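Local structure of TouB protein (2INC) at residues T1-M5 with L16-T21; I4-F8 with C32-I37; D20-D26 with P61-S67; I48-H54 with T76-M82. The protein is a small ubiquitin-fold component of toluene o-xylene monooxygenase, and probably supports the aromatic-hydroxylating activity of that enzyme complex. All coordinates share one frame; numbering follows the deposited sequence.

How the contacts relate
All four contacts belong to one small ubiquitin-like domain, a mixed sheet with helix 25-33 packed on one face. Contact 1 is the hairpin of strands 2-8 and 14-19; contact 2, its centre about 11 Å away, starts from the same first strand and carries it onto the end of the helix. Contact 3 follows contact 1 in the chain and ties the start of the helix to the loop after strand 59-60, about 15 Å from contact 2 between centres. Contact 4 pairs strands 48-53 and 76-82, the latter lying beside strand 2-8. The helix end thus meets the sheet in contact 2, its start the loop in contact 3.

Contact 1 (T1-M5 with L16-T21); sequences TFPIM and LVPVDT
Ile4 lies over the carbonyl of Val17 in the first beta hairpin of a ubiquitin-like fold, where strands 2-8 and 14-19 run antiparallel. Its CB stays 4.1 Å from Val17 O, and the touching begins at CG1, 3.3 Å from Val17 O; CG1 also leans on Val19 CG1, the two side chains crossing at about a right angle. At the tip, CD1 ends 4.0 Å from Val17 CB, so that Ile4 and Val17 lie side by side. Chi1 of 58° wedges CG1 between the backbone N and the carbonyl carbon, which turns this branch toward the partner strand. Ile4 N reaches Val17 O from above the carbonyl plane at 3.1 Å, while Val17 N returns a straight bond to Ile4 O. Phe2 and Val19 form the second hydrogen-bonded pair. On the other side of the sheet the chain of another protein packs against Pro3, Met5 and Leu16. Here Pro3 CB touches Leu16 CD1 at 3.8 Å, and Met5, its chain bent at chi2, brings SD across Leu16 CB. At the open end Asp20 OD2 accepts from Glu22 N, and the N-terminal amine makes a long salt bridge, Thr1 N to Asp20 OD1, of 3.7 Å.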
loop_
_atom_site.group_PDB
_atom_site.type_symbol
_atom_site.label_atom_id
_atom_site.label_comp_id
_atom_site.label_asym_id
_atom_site.label_seq_id
_atom_site.Cartn_x
_atom_site.Cartn_y
_atom_site.Cartn_z
ATOM N N THR C 1 -9.687 40.503 -49.514
ATOM C CA THR C 1 -9.402 39.401 -48.500
ATOM C C THR C 1 -10.642 39.035 -47.710
ATOM O O THR C 1 -11.228 39.881 -47.053
ATOM C CB THR C 1 -8.189 39.709 -47.554
ATOM O OG1 THR C 1 -7.089 38.870 -47.932
ATOM C CG2 THR C 1 -8.496 39.437 -46.077
ATOM N N PHE C 2 -11.046 37.769 -47.792
ATOM C CA PHE C 2 -12.382 37.373 -47.334
ATOM C C PHE C 2 -12.342 35.922 -46.893
ATOM O O PHE C 2 -11.933 35.049 -47.657
ATOM C CB PHE C 2 -13.392 37.571 -48.449
ATOM C CG PHE C 2 -14.833 37.371 -48.034
ATOM C CD1 PHE C 2 -15.542 38.385 -47.397
ATOM C CD2 PHE C 2 -15.491 36.184 -48.305
ATOM C CE1 PHE C 2 -16.861 38.210 -47.038
ATOM C CE2 PHE C 2 -16.828 36.014 -47.952
ATOM C CZ PHE C 2 -17.508 37.026 -47.317
ATOM N N PRO C 3 -12.733 35.662 -45.629
ATOM C CA PRO C 3 -12.652 34.285 -45.132
ATOM C C PRO C 3 -13.837 33.471 -45.566
ATOM O O PRO C 3 -14.999 33.909 -45.468
ATOM C CB PRO C 3 -12.658 34.466 -43.611
ATOM C CG PRO C 3 -13.522 35.724 -43.408
ATOM C CD PRO C 3 -13.205 36.613 -44.602
ATOM N N ILE C 4 -13.550 32.296 -46.084
ATOM C CA ILE C 4 -14.602 31.324 -46.241
ATOM C C ILE C 4 -14.172 30.003 -45.597
ATOM O O ILE C 4 -12.976 29.783 -45.301
ATOM C CB ILE C 4 -15.025 31.108 -47.748
ATOM C CG1 ILE C 4 -13.836 30.678 -48.602
ATOM C CG2 ILE C 4 -15.704 32.385 -48.331
ATOM C CD1 ILE C 4 -13.729 29.218 -48.842
ATOM N N MET C 5 -15.155 29.126 -45.418
ATOM C CA MET C 5 -14.964 27.743 -44.930
ATOM C C MET C 5 -15.199 26.747 -46.073
ATOM O O MET C 5 -16.287 26.676 -46.670
ATOM C CB MET C 5 -15.931 27.408 -43.742
ATOM C CG MET C 5 -15.825 28.375 -42.519
ATOM S SD MET C 5 -14.150 28.541 -41.894
ATOM C CE MET C 5 -14.424 29.443 -40.361
ATOM N N LEU C 16 -10.680 26.538 -42.904
ATOM C CA LEU C 16 -10.686 27.972 -43.181
ATOM C C LEU C 16 -9.755 28.250 -44.388
ATOM O O LEU C 16 -8.600 27.841 -44.382
ATOM C CB LEU C 16 -10.229 28.757 -41.953
ATOM C CG LEU C 16 -9.915 30.265 -42.144
ATOM C CD1 LEU C 16 -11.187 31.105 -42.445
ATOM C CD2 LEU C 16 -9.201 30.806 -40.933
ATOM N N VAL C 17 -10.264 28.952 -45.391
ATOM C CA VAL C 17 -9.491 29.274 -46.602
ATOM C C VAL C 17 -9.773 30.753 -46.911
ATOM O O VAL C 17 -10.915 31.115 -47.226
ATOM C CB VAL C 17 -9.912 28.390 -47.793
ATOM C CG1 VAL C 17 -9.166 28.781 -49.052
ATOM C CG2 VAL C 17 -9.642 26.932 -47.501
ATOM N N PRO C 18 -8.764 31.612 -46.735
ATOM C CA PRO C 18 -8.930 32.999 -47.160
ATOM C C PRO C 18 -8.959 33.077 -48.686
ATOM O O PRO C 18 -8.183 32.399 -49.378
ATOM C CB PRO C 18 -7.687 33.705 -46.601
ATOM C CG PRO C 18 -6.686 32.652 -46.372
ATOM C CD PRO C 18 -7.435 31.351 -46.158
ATOM N N VAL C 19 -9.908 33.824 -49.210
ATOM C CA VAL C 19 -9.971 34.034 -50.648
ATOM C C VAL C 19 -9.941 35.548 -50.832
ATOM O O VAL C 19 -9.885 36.277 -49.850
ATOM C CB VAL C 19 -11.249 33.414 -51.290
ATOM C CG1 VAL C 19 -11.254 31.903 -51.159
ATOM C CG2 VAL C 19 -12.513 33.999 -50.714
ATOM N N ASP C 20 -9.969 36.017 -52.074
ATOM C CA ASP C 20 -10.054 37.453 -52.354
ATOM C C ASP C 20 -11.429 37.811 -52.899
ATOM O O ASP C 20 -12.012 37.015 -53.620
ATOM C CB ASP C 20 -9.022 37.813 -53.404
ATOM C CG ASP C 20 -8.822 39.301 -53.509
ATOM O OD1 ASP C 20 -8.017 39.852 -52.708
ATOM O OD2 ASP C 20 -9.479 39.899 -54.394
ATOM N N THR C 21 -11.945 38.996 -52.574
ATOM C CA THR C 21 -13.260 39.433 -53.092
ATOM C C THR C 21 -13.296 39.515 -54.643
ATOM O O THR C 21 -14.356 39.415 -55.271
ATOM C CB THR C 21 -13.690 40.795 -52.457
ATOM O OG1 THR C 21 -12.623 41.753 -52.574
ATOM C CG2 THR C 21 -14.002 40.631 -50.969
#

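Contact 2 (I4-F8 with C32-I37); sequences IMSNF and CAYHSI
Cys32 sits under the strand with SG and CB turned to Ser6 and the ring of Phe8. Its SG lies 3.6 Å from Ser6 CB and also meets the end of Ile4 at CD1, while its CB packs on Phe8 CD1. A water links the two segments: it is 2.6 Å from Ser6 OG and also within hydrogen-bonding distance of Cys32 O and Ser36 OG. Ala33 follows, and its CA comes within 3.4 Å of Phe8 CE1, with CB beside the same ring atom. This is the place in the ubiquitin-like fold where the end of helix 25-33 lies against strand 2-8 of the sheet, and Ala33 O closes the turn beyond it by accepting from both Ser36 N and Ile37 N. Ser36 comes next, its CB over one face of the Phe8 ring in a CH-pi contact, 4.0 Å from the centroid and offset toward the rim. Asp11 holds its hydroxyl from outside the two segments. With CG anti to the backbone N (chi1 -157°), the ring extends from the strand into this group. A serine in place of Phe8 would probably leave Ala33, Ser36 and Ile37 without the surface they pack on and open a gap beneath the turn. Ile37 crosses the ring at about a right angle, its CD1 3.5 Å from Phe8 CE2.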
loop_
_atom_site.group_PDB
_atom_site.type_symbol
_atom_site.label_atom_id
_atom_site.label_comp_id
_atom_site.label_asym_id
_atom_site.label_seq_id
_atom_site.Cartn_x
_atom_site.Cartn_y
_atom_site.Cartn_z
ATOM N N ILE C 4 -13.550 32.296 -46.084
ATOM C CA ILE C 4 -14.602 31.324 -46.241
ATOM C C ILE C 4 -14.172 30.003 -45.597
ATOM O O ILE C 4 -12.976 29.783 -45.301
ATOM C CB ILE C 4 -15.025 31.108 -47.748
ATOM C CG1 ILE C 4 -13.836 30.678 -48.602
ATOM C CG2 ILE C 4 -15.704 32.385 -48.331
ATOM C CD1 ILE C 4 -13.729 29.218 -48.842
ATOM N N MET C 5 -15.155 29.126 -45.418
ATOM C CA MET C 5 -14.964 27.743 -44.930
ATOM C C MET C 5 -15.199 26.747 -46.073
ATOM O O MET C 5 -16.287 26.676 -46.670
ATOM C CB MET C 5 -15.931 27.408 -43.742
ATOM C CG MET C 5 -15.825 28.375 -42.519
ATOM S SD MET C 5 -14.150 28.541 -41.894
ATOM C CE MET C 5 -14.424 29.443 -40.361
ATOM N N SER C 6 -14.182 25.957 -46.343
ATOM C CA SER C 6 -14.161 25.066 -47.487
ATOM C C SER C 6 -14.508 23.679 -47.045
ATOM O O SER C 6 -13.781 23.123 -46.242
ATOM C CB SER C 6 -12.723 25.059 -48.030
ATOM O OG SER C 6 -12.541 23.998 -48.959
ATOM N N ASN C 7 -15.608 23.137 -47.570
ATOM C CA ASN C 7 -16.029 21.770 -47.384
ATOM C C ASN C 7 -15.744 21.043 -48.733
ATOM O O ASN C 7 -16.576 21.037 -49.654
ATOM C CB ASN C 7 -17.546 21.743 -47.086
ATOM C CG ASN C 7 -18.046 20.375 -46.671
ATOM O OD1 ASN C 7 -17.276 19.524 -46.215
ATOM N ND2 ASN C 7 -19.344 20.158 -46.803
ATOM N N PHE C 8 -14.558 20.456 -48.838
ATOM C CA PHE C 8 -14.066 19.939 -50.103
ATOM C C PHE C 8 -14.571 18.517 -50.341
ATOM O O PHE C 8 -14.568 17.687 -49.401
ATOM C CB PHE C 8 -12.544 19.999 -50.127
ATOM C CG PHE C 8 -11.982 20.014 -51.524
ATOM C CD1 PHE C 8 -11.638 21.226 -52.132
ATOM C CD2 PHE C 8 -11.821 18.833 -52.242
ATOM C CE1 PHE C 8 -11.115 21.260 -53.438
ATOM C CE2 PHE C 8 -11.315 18.866 -53.556
ATOM C CZ PHE C 8 -10.982 20.081 -54.144
ATOM N N CYS C 32 -8.965 26.584 -52.356
ATOM C CA CYS C 32 -9.439 25.455 -51.551
ATOM C C CYS C 32 -8.694 24.149 -51.838
ATOM O O CYS C 32 -8.196 23.485 -50.906
ATOM C CB CYS C 32 -10.935 25.269 -51.778
ATOM S SG CYS C 32 -11.865 26.707 -51.163
ATOM N N ALA C 33 -8.598 23.782 -53.127
ATOM C CA ALA C 33 -7.961 22.543 -53.556
ATOM C C ALA C 33 -6.606 22.383 -52.917
ATOM O O ALA C 33 -6.222 21.277 -52.565
ATOM C CB ALA C 33 -7.809 22.517 -55.111
ATOM N N TYR C 34 -5.896 23.493 -52.758
ATOM C CA TYR C 34 -4.565 23.505 -52.193
ATOM C C TYR C 34 -4.497 22.809 -50.804
ATOM O O TYR C 34 -3.458 22.270 -50.405
ATOM C CB TYR C 34 -4.105 24.962 -52.088
ATOM C CG TYR C 34 -2.749 25.118 -51.472
ATOM C CD1 TYR C 34 -1.601 25.069 -52.256
ATOM C CD2 TYR C 34 -2.593 25.292 -50.104
ATOM C CE1 TYR C 34 -0.334 25.197 -51.691
ATOM C CE2 TYR C 34 -1.318 25.408 -49.527
ATOM C CZ TYR C 34 -0.207 25.370 -50.333
ATOM O OH TYR C 34 1.055 25.490 -49.786
ATOM N N HIS C 35 -5.604 22.861 -50.066
ATOM C CA HIS C 35 -5.641 22.359 -48.689
ATOM C C HIS C 35 -6.250 20.966 -48.612
ATOM O O HIS C 35 -6.406 20.431 -47.504
ATOM C CB HIS C 35 -6.399 23.336 -47.780
ATOM C CG HIS C 35 -5.688 24.636 -47.586
ATOM N ND1 HIS C 35 -4.512 24.750 -46.866
ATOM C CD2 HIS C 35 -5.960 25.877 -48.057
ATOM C CE1 HIS C 35 -4.092 26.004 -46.907
ATOM N NE2 HIS C 35 -4.952 26.708 -47.623
ATOM N N SER C 36 -6.567 20.359 -49.761
ATOM C CA SER C 36 -7.252 19.057 -49.782
ATOM C C SER C 36 -6.712 18.089 -50.829
ATOM O O SER C 36 -6.367 16.952 -50.488
ATOM C CB SER C 36 -8.740 19.242 -49.996
ATOM O OG SER C 36 -9.288 20.079 -48.967
ATOM N N ILE C 37 -6.635 18.535 -52.097
ATOM C CA ILE C 37 -6.147 17.663 -53.195
ATOM C C ILE C 37 -4.680 17.319 -52.928
ATOM O O ILE C 37 -3.876 18.218 -52.584
ATOM C CB ILE C 37 -6.335 18.307 -54.615
ATOM C CG1 ILE C 37 -7.816 18.586 -54.943
ATOM C CG2 ILE C 37 -5.600 17.459 -55.749
ATOM C CD1 ILE C 37 -8.684 17.352 -55.199
HETATM O O HOH W 1 -10.349 22.633 -48.926
#

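Contact 3 (D20-D26 with P61-S67)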
loop_
_atom_site.group_PDB
_atom_site.type_symbol
_atom_site.label_atom_id
_atom_site.label_comp_id
_atom_site.label_asym_id
_atom_site.label_seq_id
_atom_site.Cartn_x
_atom_site.Cartn_y
_atom_site.Cartn_z
ATOM N N ASP C 20 -9.969 36.017 -52.074
ATOM C CA ASP C 20 -10.054 37.453 -52.354
ATOM C C ASP C 20 -11.429 37.811 -52.899
ATOM O O ASP C 20 -12.012 37.015 -53.620
ATOM C CB ASP C 20 -9.022 37.813 -53.404
ATOM C CG ASP C 20 -8.822 39.301 -53.509
ATOM O OD1 ASP C 20 -8.017 39.852 -52.708
ATOM O OD2 ASP C 20 -9.479 39.899 -54.394
ATOM N N THR C 21 -11.945 38.996 -52.574
ATOM C CA THR C 21 -13.260 39.433 -53.092
ATOM C C THR C 21 -13.296 39.515 -54.643
ATOM O O THR C 21 -14.356 39.415 -55.271
ATOM C CB THR C 21 -13.690 40.795 -52.457
ATOM O OG1 THR C 21 -12.623 41.753 -52.574
ATOM C CG2 THR C 21 -14.002 40.631 -50.969
ATOM N N GLU C 22 -12.114 39.626 -55.241
ATOM C CA GLU C 22 -11.962 39.622 -56.700
ATOM C C GLU C 22 -11.820 38.224 -57.354
ATOM O O GLU C 22 -11.841 38.103 -58.584
ATOM C CB GLU C 22 -10.777 40.525 -57.069
ATOM C CG GLU C 22 -10.926 41.965 -56.562
ATOM C CD GLU C 22 -12.300 42.555 -56.899
ATOM O OE1 GLU C 22 -13.001 43.061 -55.969
ATOM O OE2 GLU C 22 -12.689 42.481 -58.089
ATOM N N ASP C 23 -11.652 37.173 -56.557
ATOM C CA ASP C 23 -11.538 35.845 -57.113
ATOM C C ASP C 23 -12.805 35.443 -57.815
ATOM O O ASP C 23 -13.912 35.782 -57.396
ATOM C CB ASP C 23 -11.207 34.795 -56.031
ATOM C CG ASP C 23 -9.807 34.954 -55.479
ATOM O OD1 ASP C 23 -8.977 35.598 -56.160
ATOM O OD2 ASP C 23 -9.520 34.450 -54.355
ATOM N N THR C 24 -12.618 34.749 -58.928
ATOM C CA THR C 24 -13.662 33.984 -59.571
ATOM C C THR C 24 -13.926 32.683 -58.774
ATOM O O THR C 24 -13.041 32.215 -58.054
ATOM C CB THR C 24 -13.111 33.586 -60.936
ATOM O OG1 THR C 24 -12.964 34.781 -61.735
ATOM C CG2 THR C 24 -14.042 32.707 -61.621
ATOM N N MET C 25 -15.082 32.039 -58.964
ATOM C CA MET C 25 -15.271 30.722 -58.352
ATOM C C MET C 25 -14.158 29.722 -58.693
ATOM O O MET C 25 -13.703 28.976 -57.807
ATOM C CB MET C 25 -16.657 30.160 -58.631
ATOM C CG MET C 25 -17.746 31.085 -58.042
ATOM S SD MET C 25 -17.597 31.314 -56.223
ATOM C CE MET C 25 -18.144 33.019 -56.039
ATOM N N ASP C 26 -13.694 29.738 -59.946
ATOM C CA ASP C 26 -12.584 28.907 -60.361
ATOM C C ASP C 26 -11.349 29.153 -59.489
ATOM O O ASP C 26 -10.637 28.196 -59.113
ATOM C CB ASP C 26 -12.217 29.195 -61.847
ATOM C CG ASP C 26 -13.088 28.426 -62.834
ATOM O OD1 ASP C 26 -13.830 27.523 -62.414
ATOM O OD2 ASP C 26 -13.020 28.700 -64.058
ATOM N N PRO C 61 -21.712 30.054 -60.837
ATOM C CA PRO C 61 -21.021 29.778 -62.117
ATOM C C PRO C 61 -19.519 30.001 -61.987
ATOM O O PRO C 61 -19.088 30.780 -61.115
ATOM C CB PRO C 61 -21.660 30.774 -63.104
ATOM C CG PRO C 61 -22.898 31.260 -62.430
ATOM C CD PRO C 61 -22.591 31.228 -60.941
ATOM N N ARG C 62 -18.738 29.332 -62.846
ATOM C CA ARG C 62 -17.267 29.325 -62.732
ATOM C C ARG C 62 -16.675 30.718 -62.674
ATOM O O ARG C 62 -15.712 30.943 -61.954
ATOM C CB ARG C 62 -16.594 28.497 -63.856
ATOM C CG ARG C 62 -16.989 27.026 -63.835
ATOM C CD ARG C 62 -16.367 26.237 -64.954
ATOM N NE ARG C 62 -14.917 26.286 -64.853
ATOM C CZ ARG C 62 -14.080 25.638 -65.667
ATOM N NH1 ARG C 62 -14.566 24.900 -66.642
ATOM N NH2 ARG C 62 -12.756 25.724 -65.497
ATOM N N GLY C 63 -17.266 31.661 -63.413
ATOM C CA GLY C 63 -16.661 32.987 -63.637
ATOM C C GLY C 63 -17.111 34.076 -62.675
ATOM O O GLY C 63 -16.472 35.138 -62.559
ATOM N N MET C 64 -18.202 33.783 -61.973
ATOM C CA MET C 64 -18.766 34.645 -60.938
ATOM C C MET C 64 -17.709 34.997 -59.898
ATOM O O MET C 64 -16.914 34.120 -59.491
ATOM C CB MET C 64 -19.956 33.906 -60.338
ATOM C CG MET C 64 -20.030 33.947 -58.853
ATOM S SD MET C 64 -21.530 34.696 -58.251
ATOM C CE MET C 64 -22.844 33.553 -58.661
ATOM N N ILE C 65 -17.643 36.263 -59.493
ATOM C CA ILE C 65 -16.599 36.657 -58.530
ATOM C C ILE C 65 -17.160 36.782 -57.096
ATOM O O ILE C 65 -18.371 36.998 -56.900
ATOM C CB ILE C 65 -15.746 37.931 -58.954
ATOM C CG1 ILE C 65 -16.454 39.243 -58.634
ATOM C CG2 ILE C 65 -15.350 37.868 -60.448
ATOM C CD1 ILE C 65 -15.508 40.393 -58.313
ATOM N N VAL C 66 -16.269 36.612 -56.120
ATOM C CA VAL C 66 -16.663 36.505 -54.699
ATOM C C VAL C 66 -17.498 37.720 -54.301
ATOM O O VAL C 66 -18.563 37.564 -53.701
ATOM C CB VAL C 66 -15.428 36.404 -53.762
ATOM C CG1 VAL C 66 -15.822 36.728 -52.304
ATOM C CG2 VAL C 66 -14.801 35.031 -53.859
ATOM N N SER C 67 -16.996 38.908 -54.684
ATOM C CA SER C 67 -17.649 40.224 -54.514
ATOM C C SER C 67 -19.136 40.239 -54.866
ATOM O O SER C 67 -19.912 41.018 -54.284
ATOM C CB SER C 67 -16.954 41.235 -55.421
ATOM O OG SER C 67 -16.841 42.499 -54.807
#
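Thr21 and Asp23 offer their carbonyls to the loop 61-67. Thr21 O takes Ser67 N at 2.8 Å, in the carbonyl plane and on a lone pair, whereas Asp23 O takes Val66 N almost head-on (C=O...N 173°). Conversely, Met25 N gives its hydrogen to Met64 O at 2.8 Å. Thr24 N is taken by Gln27 OE1, but Thr21 N is buried with no partner in the model. Here the ubiquitin-like fold turns from its first hairpin into helix 25-33, and the loop after strand 59-60 supplies an acceptor to the helix's first turn. Within the turn, Asp20 OD2 accepts from Glu22 N at 2.8 Å in an Asx turn, and Asp20 N bonds to Asp23 OD2 from well above the carboxylate plane. That oxygen also has a salt bridge to Lys31. Asp26 pairs with Arg62 through one good bond: NE gives a 165° bond to the syn lone pair of Asp26 OD1 at 2.9 Å, nearly in the guanidinium plane, while NE and NH2 reach OD2 only weakly. With the two planes 64° apart, this is not a flat, two-pronged pairing. Met25, bent at chi2 and chi3, sets CE against Met64 CG at 3.5 Å.

Contact 4 (I48-H54 with T76-M82)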
loop_
_atom_site.group_PDB
_atom_site.type_symbol
_atom_site.label_atom_id
_atom_site.label_comp_id
_atom_site.label_asym_id
_atom_site.label_seq_id
_atom_site.Cartn_x
_atom_site.Cartn_y
_atom_site.Cartn_z
ATOM N N ILE C 48 -14.186 19.013 -63.304
ATOM C CA ILE C 48 -14.015 20.442 -63.050
ATOM C C ILE C 48 -14.527 20.743 -61.628
ATOM O O ILE C 48 -15.572 20.216 -61.237
ATOM C CB ILE C 48 -14.701 21.271 -64.162
ATOM C CG1 ILE C 48 -13.669 21.485 -65.286
ATOM C CG2 ILE C 48 -15.289 22.584 -63.635
ATOM C CD1 ILE C 48 -14.230 21.902 -66.612
ATOM N N LEU C 49 -13.755 21.525 -60.867
ATOM C CA LEU C 49 -14.145 21.896 -59.494
ATOM C C LEU C 49 -15.154 23.015 -59.513
ATOM O O LEU C 49 -14.883 24.097 -60.063
ATOM C CB LEU C 49 -12.940 22.357 -58.663
ATOM C CG LEU C 49 -11.790 21.378 -58.537
ATOM C CD1 LEU C 49 -10.721 21.926 -57.612
ATOM C CD2 LEU C 49 -12.331 20.061 -58.036
ATOM N N ARG C 50 -16.317 22.776 -58.924
ATOM C CA ARG C 50 -17.340 23.827 -58.817
ATOM C C ARG C 50 -17.502 24.333 -57.360
ATOM O O ARG C 50 -17.088 23.640 -56.418
ATOM C CB ARG C 50 -18.660 23.306 -59.389
ATOM C CG ARG C 50 -18.529 22.981 -60.905
ATOM C CD ARG C 50 -18.079 24.221 -61.700
ATOM N NE ARG C 50 -19.010 25.347 -61.550
ATOM C CZ ARG C 50 -20.252 25.384 -62.042
ATOM N NH1 ARG C 50 -20.731 24.351 -62.721
ATOM N NH2 ARG C 50 -21.019 26.450 -61.845
ATOM N N VAL C 51 -18.089 25.520 -57.188
ATOM C CA VAL C 51 -18.377 26.083 -55.846
ATOM C C VAL C 51 -19.898 26.181 -55.593
ATOM O O VAL C 51 -20.601 26.834 -56.368
ATOM C CB VAL C 51 -17.714 27.485 -55.677
ATOM C CG1 VAL C 51 -17.901 28.023 -54.249
ATOM C CG2 VAL C 51 -16.234 27.429 -55.999
ATOM N N ARG C 52 -20.423 25.534 -54.539
ATOM C CA ARG C 52 -21.803 25.822 -54.119
ATOM C C ARG C 52 -21.916 26.215 -52.658
ATOM O O ARG C 52 -21.131 25.758 -51.808
ATOM C CB ARG C 52 -22.789 24.705 -54.435
ATOM C CG ARG C 52 -22.385 23.395 -53.946
ATOM C CD ARG C 52 -23.543 22.405 -53.816
ATOM N NE ARG C 52 -22.969 21.237 -53.154
ATOM C CZ ARG C 52 -23.427 19.993 -53.249
ATOM N NH1 ARG C 52 -24.511 19.726 -53.983
ATOM N NH2 ARG C 52 -22.794 19.009 -52.607
ATOM N N ARG C 53 -22.874 27.085 -52.382
ATOM C CA ARG C 53 -23.140 27.552 -51.043
ATOM C C ARG C 53 -23.650 26.354 -50.231
ATOM O O ARG C 53 -24.635 25.723 -50.622
ATOM C CB ARG C 53 -24.173 28.667 -51.100
ATOM C CG ARG C 53 -24.441 29.351 -49.770
ATOM C CD ARG C 53 -25.692 30.222 -49.854
ATOM N NE ARG C 53 -25.314 31.521 -50.361
ATOM C CZ ARG C 53 -25.968 32.217 -51.288
ATOM N NH1 ARG C 53 -27.082 31.745 -51.852
ATOM N NH2 ARG C 53 -25.477 33.399 -51.663
ATOM N N HIS C 54 -22.967 26.032 -49.122
ATOM C CA HIS C 54 -23.281 24.814 -48.367
ATOM C C HIS C 54 -24.720 24.841 -47.889
ATOM O O HIS C 54 -25.431 23.843 -48.008
ATOM C CB HIS C 54 -22.345 24.607 -47.160
ATOM C CG HIS C 54 -22.548 23.289 -46.469
ATOM N ND1 HIS C 54 -23.162 23.177 -45.238
ATOM C CD2 HIS C 54 -22.216 22.030 -46.839
ATOM C CE1 HIS C 54 -23.216 21.902 -44.894
ATOM N NE2 HIS C 54 -22.654 21.184 -45.849
ATOM N N THR C 76 -19.865 28.831 -45.382
ATOM C CA THR C 76 -19.346 27.540 -45.818
ATOM C C THR C 76 -19.741 27.278 -47.264
ATOM O O THR C 76 -20.923 27.377 -47.640
ATOM C CB THR C 76 -19.820 26.375 -44.878
ATOM O OG1 THR C 76 -19.354 26.683 -43.546
ATOM C CG2 THR C 76 -19.256 25.016 -45.293
ATOM N N LEU C 77 -18.744 26.841 -48.015
ATOM C CA LEU C 77 -18.883 26.524 -49.447
ATOM C C LEU C 77 -18.453 25.095 -49.725
ATOM O O LEU C 77 -17.347 24.688 -49.330
ATOM C CB LEU C 77 -17.992 27.481 -50.254
ATOM C CG LEU C 77 -18.260 28.968 -50.114
ATOM C CD1 LEU C 77 -17.211 29.769 -50.896
ATOM C CD2 LEU C 77 -19.689 29.325 -50.514
ATOM N N ASP C 78 -19.310 24.324 -50.399
ATOM C CA ASP C 78 -18.926 23.001 -50.908
ATOM C C ASP C 78 -18.077 23.161 -52.174
ATOM O O ASP C 78 -18.374 24.028 -53.002
ATOM C CB ASP C 78 -20.170 22.190 -51.243
ATOM C CG ASP C 78 -21.038 21.957 -50.050
ATOM O OD1 ASP C 78 -20.460 21.881 -48.915
ATOM O OD2 ASP C 78 -22.281 21.855 -50.247
ATOM N N ILE C 79 -17.000 22.400 -52.289
ATOM C CA ILE C 79 -16.187 22.438 -53.497
ATOM C C ILE C 79 -16.315 21.037 -54.035
ATOM O O ILE C 79 -15.839 20.049 -53.420
ATOM C CB ILE C 79 -14.712 22.851 -53.263
ATOM C CG1 ILE C 79 -14.619 24.159 -52.489
ATOM C CG2 ILE C 79 -14.005 23.128 -54.604
ATOM C CD1 ILE C 79 -14.808 23.954 -51.032
ATOM N N ILE C 80 -17.032 20.947 -55.153
ATOM C CA ILE C 80 -17.436 19.659 -55.717
ATOM C C ILE C 80 -16.837 19.387 -57.124
ATOM O O ILE C 80 -16.570 20.321 -57.888
ATOM C CB ILE C 80 -18.987 19.525 -55.718
ATOM C CG1 ILE C 80 -19.597 20.633 -56.560
ATOM C CG2 ILE C 80 -19.525 19.644 -54.270
ATOM C CD1 ILE C 80 -21.133 20.614 -56.662
ATOM N N PHE C 81 -16.596 18.106 -57.419
ATOM C CA PHE C 81 -16.157 17.637 -58.747
ATOM C C PHE C 81 -17.347 17.543 -59.690
ATOM O O PHE C 81 -18.309 16.782 -59.445
ATOM C CB PHE C 81 -15.492 16.264 -58.652
ATOM C CG PHE C 81 -14.268 16.256 -57.813
ATOM C CD1 PHE C 81 -13.052 16.627 -58.343
ATOM C CD2 PHE C 81 -14.341 15.919 -56.469
ATOM C CE1 PHE C 81 -11.909 16.650 -57.571
ATOM C CE2 PHE C 81 -13.212 15.924 -55.691
ATOM C CZ PHE C 81 -11.985 16.299 -56.234
ATOM N N MET C 82 -17.273 18.325 -60.768
ATOM C CA MET C 82 -18.251 18.231 -61.858
ATOM C C MET C 82 -17.599 18.185 -63.269
ATOM O O MET C 82 -16.377 18.352 -63.429
ATOM C CB MET C 82 -19.248 19.381 -61.742
ATOM C CG MET C 82 -20.286 19.149 -60.697
ATOM S SD MET C 82 -21.213 20.661 -60.463
ATOM C CE MET C 82 -22.669 20.347 -61.493
#
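Arg52 and Asp78 face each other as a hydrogen-bonded pair, and their side chains add a salt bridge, Arg52 NE to Asp78 OD2, at 3.1 Å. It is weak as a hydrogen bond, the N-H...O angle only 123° and the planes 72° apart. CG of Arg52 is pressed between the backbone N and the carbonyl carbon (chi1 53°), and the extended chain carries the guanidinium across to Ile80, whose CD1 lies over one face. A methionine in place of Arg52 would probably leave the Asp78 carboxylate without its nearby positive charge. Asp78 OD1 is held from the other side by Asn7 ND2. Next along, Arg50 CG touches Met82 SD at 3.6 Å, while Arg50 NH2 bonds to Phe60 O. On the opposite face Leu49 CD2 meets Phe81 CE1 at 3.5 Å, and Val51 CG1 reaches Leu77 CD1. The backbones hold these positions: Arg50 N gives Ile80 O a straight bond of 2.7 Å, and His54 N extends the antiparallel pairing to Thr76 O. Strand 76-82 runs parallel to strand 2-8 on its other side, strand 59-60 flanks 48-53, and helix 25-33 lies over Leu49, Val51 and Ile79, as in a ubiquitin-like sheet.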